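Local coordinates for protein phytochrome Response Regulator RcpA (Tolypothrix sp. PCC 7601, PDB 1K68) that probably relays phytochrome signals as a CheY-like response regulator, accepting phosphate on an aspartate beside a bound magnesium ion and forming a homodimer, at residues Leu17-Leu22 and Val31-Asp36; Met41-Leu44 and Glu49-Asn52. One frame throughout, in Å; residues are numbered along the deposited sequence.

Contact 1: residues Leu17-Leu22 and Val31-Asp36; sequences LIQEAL and VVTVRD
Leu-22 and Val-31 supply the apolar half of this contact: CD1 of Leu-22 lies 4.0 Å from CG2 of Val-31, the two side chains running at about a right angle. Val-31 presents that methyl because its CG1 takes the place anti to the backbone N (chi1 -173°), leaving CG2 anti to the carbonyl carbon and directed at the helix. Leu-22, the buried member of the pair, also packs on Val-125 of helix 118-135.

The polar half belongs to Gln-19 and Thr-33. The glutamine projects from the helix across to the strand, its chain extended beyond CG (chi2 -174°), and this reach carries the amide to the threonine. Its NE2 comes 3.2 Å from Thr-33 OG1, while CB of the threonine is further from the same nitrogen at 4.1 Å. OG1 is thus the atom of Thr-33 nearest the amide; the threonine also packs on Ile-15 of the same helix and on Leu-7 of strand 4-8.

Val-31 and Thr-33 are alternate residues on one face of the strand, both pointing at the helix, whereas Val-32 between them points to the other face. Helix 12-23 and strand 30-34 are the last two elements of the beta-alpha-beta unit that starts with strand 4-8, to which Val-32 and Val-34 are bound through backbone hydrogen bonds. This is the opening crossover of the CheY-like receiver fold.

With a buried leucine at one end and a partly exposed amide and hydroxyl at the other, the contact grades from apolar to polar where the helix lies against a strand that is outermost within this chain.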
ATOM      1  N   LEU A  17       3.690  -2.051   0.609  1.00 32.54           N
ATOM      2  CA  LEU A  17       3.379  -2.564  -0.720  1.00 31.02           C
ATOM      3  C   LEU A  17       3.582  -4.078  -0.820  1.00 31.50           C
ATOM      4  O   LEU A  17       2.702  -4.807  -1.285  1.00 30.72           O
ATOM      5  CB  LEU A  17       4.232  -1.831  -1.755  1.00 29.73           C
ATOM      6  CG  LEU A  17       3.941  -2.084  -3.237  1.00 31.07           C
ATOM      7  CD1 LEU A  17       4.465  -0.917  -4.052  1.00 31.16           C
ATOM      8  CD2 LEU A  17       4.568  -3.395  -3.688  1.00 31.03           C
ATOM      9  N   ILE A  18       4.742  -4.550  -0.380  1.00 32.75           N
ATOM     10  CA  ILE A  18       5.037  -5.975  -0.410  1.00 31.21           C
ATOM     11  C   ILE A  18       3.981  -6.757   0.369  1.00 32.00           C
ATOM     12  O   ILE A  18       3.498  -7.786  -0.101  1.00 30.26           O
ATOM     13  CB  ILE A  18       6.442  -6.255   0.174  1.00 31.48           C
ATOM     14  CG1 ILE A  18       7.501  -5.615  -0.725  1.00 31.66           C
ATOM     15  CG2 ILE A  18       6.676  -7.756   0.281  1.00 30.64           C
ATOM     16  CD1 ILE A  18       8.927  -5.747  -0.212  1.00 34.91           C
ATOM     17  N   GLN A  19       3.617  -6.271   1.555  1.00 32.07           N
ATOM     18  CA  GLN A  19       2.598  -6.948   2.357  1.00 35.81           C
ATOM     19  C   GLN A  19       1.231  -6.933   1.671  1.00 36.00           C
ATOM     20  O   GLN A  19       0.454  -7.878   1.808  1.00 36.82           O
ATOM     21  CB  GLN A  19       2.479  -6.306   3.740  1.00 34.94           C
ATOM     22  CG  GLN A  19       3.711  -6.508   4.602  1.00 39.43           C
ATOM     23  CD  GLN A  19       3.529  -5.992   6.014  1.00 42.00           C
ATOM     24  OE1 GLN A  19       2.934  -4.935   6.229  1.00 40.65           O
ATOM     25  NE2 GLN A  19       4.058  -6.727   6.983  1.00 44.07           N
ATOM     26  N   GLU A  20       0.947  -5.867   0.932  1.00 37.26           N
ATOM     27  CA  GLU A  20      -0.324  -5.742   0.219  1.00 40.87           C
ATOM     28  C   GLU A  20      -0.394  -6.707  -0.954  1.00 40.95           C
ATOM     29  O   GLU A  20      -1.429  -7.331  -1.203  1.00 41.76           O
ATOM     30  CB  GLU A  20      -0.510  -4.319  -0.306  1.00 43.76           C
ATOM     31  CG  GLU A  20      -0.672  -3.285   0.779  1.00 49.42           C
ATOM     32  CD  GLU A  20      -1.810  -3.625   1.702  1.00 53.25           C
ATOM     33  OE1 GLU A  20      -2.928  -3.839   1.187  1.00 56.14           O
ATOM     34  OE2 GLU A  20      -1.589  -3.683   2.931  1.00 54.55           O
ATOM     35  N   ALA A  21       0.711  -6.820  -1.680  1.00 40.29           N
ATOM     36  CA  ALA A  21       0.765  -7.708  -2.827  1.00 41.43           C
ATOM     37  C   ALA A  21       0.637  -9.162  -2.385  1.00 41.72           C
ATOM     38  O   ALA A  21      -0.098  -9.940  -2.992  1.00 42.25           O
ATOM     39  CB  ALA A  21       2.062  -7.496  -3.590  1.00 38.68           C
ATOM     40  N   LEU A  22       1.343  -9.528  -1.322  1.00 42.42           N
ATOM     41  CA  LEU A  22       1.293 -10.895  -0.821  1.00 44.58           C
ATOM     42  C   LEU A  22      -0.065 -11.223  -0.214  1.00 47.11           C
ATOM     43  O   LEU A  22      -0.463 -12.389  -0.159  1.00 48.10           O
ATOM     44  CB  LEU A  22       2.386 -11.118   0.230  1.00 42.79           C
ATOM     45  CG  LEU A  22       3.840 -11.034  -0.237  1.00 42.49           C
ATOM     46  CD1 LEU A  22       4.766 -11.120   0.963  1.00 39.86           C
ATOM     47  CD2 LEU A  22       4.124 -12.152  -1.225  1.00 41.72           C
ATOM     48  N   VAL A  31       3.030 -13.636   6.822  1.00 41.95           N
ATOM     49  CA  VAL A  31       4.172 -12.787   6.542  1.00 39.30           C
ATOM     50  C   VAL A  31       4.744 -12.183   7.806  1.00 39.18           C
ATOM     51  O   VAL A  31       4.067 -11.427   8.504  1.00 40.44           O
ATOM     52  CB  VAL A  31       3.791 -11.637   5.590  1.00 40.66           C
ATOM     53  CG1 VAL A  31       5.039 -10.868   5.177  1.00 36.94           C
ATOM     54  CG2 VAL A  31       3.073 -12.194   4.368  1.00 40.88           C
ATOM     55  N   VAL A  32       5.992 -12.526   8.105  1.00 36.95           N
ATOM     56  CA  VAL A  32       6.665 -11.989   9.271  1.00 37.08           C
ATOM     57  C   VAL A  32       7.748 -11.058   8.771  1.00 37.49           C
ATOM     58  O   VAL A  32       8.595 -11.444   7.968  1.00 38.05           O
ATOM     59  CB  VAL A  32       7.271 -13.103  10.126  1.00 37.21           C
ATOM     60  CG1 VAL A  32       8.125 -12.506  11.228  1.00 36.66           C
ATOM     61  CG2 VAL A  32       6.152 -13.934  10.732  1.00 36.88           C
ATOM     62  N   THR A  33       7.715  -9.824   9.251  1.00 37.62           N
ATOM     63  CA  THR A  33       8.654  -8.806   8.821  1.00 36.79           C
ATOM     64  C   THR A  33       9.574  -8.301   9.926  1.00 37.50           C
ATOM     65  O   THR A  33       9.101  -7.905  10.988  1.00 36.20           O
ATOM     66  CB  THR A  33       7.880  -7.585   8.258  1.00 37.23           C
ATOM     67  OG1 THR A  33       6.934  -8.022   7.270  1.00 37.22           O
ATOM     68  CG2 THR A  33       8.834  -6.571   7.636  1.00 34.71           C
ATOM     69  N   VAL A  34      10.884  -8.342   9.681  1.00 35.57           N
ATOM     70  CA  VAL A  34      11.860  -7.804  10.628  1.00 36.12           C
ATOM     71  C   VAL A  34      12.574  -6.718   9.835  1.00 36.19           C
ATOM     72  O   VAL A  34      12.699  -6.821   8.606  1.00 35.18           O
ATOM     73  CB  VAL A  34      12.879  -8.851  11.134  1.00 36.47           C
ATOM     74  CG1 VAL A  34      12.179  -9.857  12.030  1.00 36.57           C
ATOM     75  CG2 VAL A  34      13.562  -9.533   9.969  1.00 36.94           C
ATOM     76  N   ARG A  35      13.060  -5.694  10.528  1.00 36.09           N
ATOM     77  CA  ARG A  35      13.671  -4.550   9.857  1.00 38.57           C
ATOM     78  C   ARG A  35      15.179  -4.347   9.829  1.00 37.34           C
ATOM     79  O   ARG A  35      15.645  -3.295   9.400  1.00 37.46           O
ATOM     80  CB  ARG A  35      12.989  -3.287  10.375  1.00 40.57           C
ATOM     81  CG  ARG A  35      11.471  -3.420  10.320  1.00 45.01           C
ATOM     82  CD  ARG A  35      10.751  -2.344  11.104  1.00 50.68           C
ATOM     83  NE  ARG A  35      10.144  -1.353  10.227  1.00 53.97           N
ATOM     84  CZ  ARG A  35      10.827  -0.591   9.383  1.00 56.23           C
ATOM     85  NH1 ARG A  35      12.145  -0.700   9.297  1.00 59.97           N
ATOM     86  NH2 ARG A  35      10.193   0.286   8.624  1.00 57.60           N
ATOM     87  N   ASP A  36      15.950  -5.323  10.283  1.00 37.40           N
ATOM     88  CA  ASP A  36      17.404  -5.195  10.211  1.00 38.88           C
ATOM     89  C   ASP A  36      18.060  -6.567  10.137  1.00 37.70           C
ATOM     90  O   ASP A  36      17.449  -7.570  10.491  1.00 36.78           O
ATOM     91  CB  ASP A  36      17.967  -4.399  11.396  1.00 41.47           C
ATOM     92  CG  ASP A  36      17.859  -5.143  12.707  1.00 42.42           C
ATOM     93  OD1 ASP A  36      16.998  -4.772  13.533  1.00 44.72           O
ATOM     94  OD2 ASP A  36      18.635  -6.098  12.906  1.00 41.05           O
TER

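Contact 2: residues Met41-Leu44 and Glu49-Asn52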
ATOM      1  N   MET A  41      18.907 -12.533  11.465  1.00 34.44           N
ATOM      2  CA  MET A  41      19.653 -13.713  11.879  1.00 35.20           C
ATOM      3  C   MET A  41      19.156 -14.291  13.202  1.00 34.88           C
ATOM      4  O   MET A  41      19.053 -15.507  13.346  1.00 35.81           O
ATOM      5  CB  MET A  41      21.140 -13.384  11.966  1.00 35.94           C
ATOM      6  CG  MET A  41      21.757 -13.021  10.623  1.00 37.46           C
ATOM      7  SD  MET A  41      21.433 -14.303   9.402  1.00 36.61           S
ATOM      8  CE  MET A  41      22.570 -15.576   9.976  1.00 36.99           C
ATOM      9  N   ALA A  42      18.844 -13.429  14.164  1.00 34.72           N
ATOM     10  CA  ALA A  42      18.351 -13.904  15.453  1.00 35.81           C
ATOM     11  C   ALA A  42      17.081 -14.731  15.243  1.00 35.24           C
ATOM     12  O   ALA A  42      16.926 -15.814  15.812  1.00 34.84           O
ATOM     13  CB  ALA A  42      18.069 -12.720  16.377  1.00 35.40           C
ATOM     14  N   TYR A  43      16.179 -14.215  14.414  1.00 35.34           N
ATOM     15  CA  TYR A  43      14.921 -14.890  14.121  1.00 33.96           C
ATOM     16  C   TYR A  43      15.155 -16.236  13.440  1.00 33.51           C
ATOM     17  O   TYR A  43      14.550 -17.244  13.815  1.00 32.75           O
ATOM     18  CB  TYR A  43      14.048 -13.999  13.221  1.00 35.84           C
ATOM     19  CG  TYR A  43      12.637 -14.505  13.005  1.00 36.76           C
ATOM     20  CD1 TYR A  43      11.562 -13.968  13.717  1.00 38.61           C
ATOM     21  CD2 TYR A  43      12.375 -15.528  12.094  1.00 37.72           C
ATOM     22  CE1 TYR A  43      10.263 -14.440  13.524  1.00 37.54           C
ATOM     23  CE2 TYR A  43      11.081 -16.006  11.898  1.00 37.36           C
ATOM     24  CZ  TYR A  43      10.034 -15.460  12.614  1.00 37.17           C
ATOM     25  OH  TYR A  43       8.761 -15.944  12.421  1.00 41.19           O
ATOM     26  N   LEU A  44      16.033 -16.258  12.439  1.00 32.55           N
ATOM     27  CA  LEU A  44      16.307 -17.494  11.709  1.00 32.12           C
ATOM     28  C   LEU A  44      17.035 -18.536  12.555  1.00 33.59           C
ATOM     29  O   LEU A  44      16.858 -19.734  12.353  1.00 31.84           O
ATOM     30  CB  LEU A  44      17.103 -17.188  10.438  1.00 30.40           C
ATOM     31  CG  LEU A  44      16.344 -16.338   9.410  1.00 28.47           C
ATOM     32  CD1 LEU A  44      17.273 -15.932   8.258  1.00 28.17           C
ATOM     33  CD2 LEU A  44      15.151 -17.125   8.892  1.00 27.76           C
ATOM     34  N   GLU A  49      13.866 -14.294  22.141  1.00 53.53           N
ATOM     35  CA  GLU A  49      12.415 -14.242  22.018  1.00 54.40           C
ATOM     36  C   GLU A  49      11.931 -15.074  20.837  1.00 53.59           C
ATOM     37  O   GLU A  49      10.828 -15.624  20.859  1.00 52.92           O
ATOM     38  CB  GLU A  49      11.944 -12.795  21.850  1.00 56.17           C
ATOM     39  CG  GLU A  49      12.452 -12.116  20.593  1.00 59.47           C
ATOM     40  CD  GLU A  49      11.679 -10.856  20.268  1.00 60.30           C
ATOM     41  OE1 GLU A  49      10.446 -10.946  20.073  1.00 62.28           O
ATOM     42  OE2 GLU A  49      12.301  -9.777  20.207  1.00 62.15           O
ATOM     43  N   TYR A  50      12.762 -15.165  19.805  1.00 52.57           N
ATOM     44  CA  TYR A  50      12.413 -15.927  18.616  1.00 51.10           C
ATOM     45  C   TYR A  50      12.675 -17.406  18.859  1.00 50.91           C
ATOM     46  O   TYR A  50      12.994 -18.152  17.938  1.00 51.24           O
ATOM     47  CB  TYR A  50      13.236 -15.434  17.426  1.00 49.56           C
ATOM     48  CG  TYR A  50      13.162 -13.938  17.213  1.00 49.11           C
ATOM     49  CD1 TYR A  50      14.311 -13.150  17.266  1.00 49.65           C
ATOM     50  CD2 TYR A  50      11.944 -13.312  16.938  1.00 49.49           C
ATOM     51  CE1 TYR A  50      14.251 -11.777  17.043  1.00 50.10           C
ATOM     52  CE2 TYR A  50      11.874 -11.941  16.714  1.00 49.21           C
ATOM     53  CZ  TYR A  50      13.029 -11.182  16.764  1.00 51.47           C
ATOM     54  OH  TYR A  50      12.967  -9.832  16.506  1.00 52.69           O
ATOM     55  N   ALA A  51      12.530 -17.823  20.114  1.00 50.64           N
ATOM     56  CA  ALA A  51      12.758 -19.211  20.464  1.00 50.30           C
ATOM     57  C   ALA A  51      11.868 -20.211  19.747  1.00 49.10           C
ATOM     58  O   ALA A  51      12.347 -21.240  19.280  1.00 50.16           O
ATOM     59  N   ASN A  52      10.577 -19.913  19.645  1.00 48.57           N
ATOM     60  CA  ASN A  52       9.646 -20.824  18.992  1.00 48.91           C
ATOM     61  C   ASN A  52       9.191 -20.399  17.599  1.00 48.37           C
ATOM     62  O   ASN A  52       8.356 -21.070  16.987  1.00 49.04           O
ATOM     63  CB  ASN A  52       8.421 -21.035  19.879  1.00 51.42           C
ATOM     64  CG  ASN A  52       8.782 -21.596  21.231  1.00 53.20           C
ATOM     65  OD1 ASN A  52       9.327 -22.697  21.333  1.00 53.60           O
ATOM     66  ND2 ASN A  52       8.486 -20.838  22.283  1.00 54.42           N
TER
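The ring of Tyr-50 is covered on both faces. CB of Tyr-43 lies over one, 4.2 Å from the ring centroid and 13° off the ring normal, a CH-pi contact displaced toward the rim; on the opposite face CG of the preceding Glu-49 sits over the centre, 3.7 Å above the plane. The two tyrosine rings meet obliquely, their planes at 54° and centroids 5.2 Å apart. Their closest approach joins Tyr-43 CD1 to Tyr-50 CD2, at 3.3 Å, and CE2 of Tyr-50 follows at 3.6 Å from the same CD1.

The Tyr-43 ring swings out from the helix with CG anti to the backbone N (chi1 -172°), an arrangement in which ring, CB and CA of this residue all meet the Tyr-50 ring: CD1 of Tyr-50 is 3.6 Å from Tyr-43 CA. Beside them, the methyl CB of Ala-42 touches Tyr-50 CD1 at 3.9 Å.

In the CheY-like receiver fold this is where helix 37-44 ends and the chain turns through a loop toward strand 58-60; through Tyr-50 that loop packs back against the last turn of the helix.

Both phenol oxygens have partners beyond the pair. Tyr-50 OH is hydrogen-bonded to Glu-39 OE1, one turn earlier on the helix than Tyr-43, and Tyr-43 OH to Lys-4 NZ, while the Tyr-43 ring stacks with Phe-6 of strand 4-8.

Overall arrangement
Contacts 1 and 2 lie in series along the chain, with centres about 17 Å apart, and strand 30-34 leads directly into helix 37-44. The strand divides them: contact 1 uses the face toward helix 12-23, whereas Val-32 on the other face touches the second contact, its CG1 3.7 Å from Tyr-43 CE1. Both are partly buried, but contact 1 lies nearer the chain centre, about 9 Å against 16 Å. It joins a helix to the sheet through aliphatic packing and a polar pair; contact 2 joins a helix end to its following loop through aromatic packing. Helix 12-23 also borders the second subunit, which touches neither segment of contact 2.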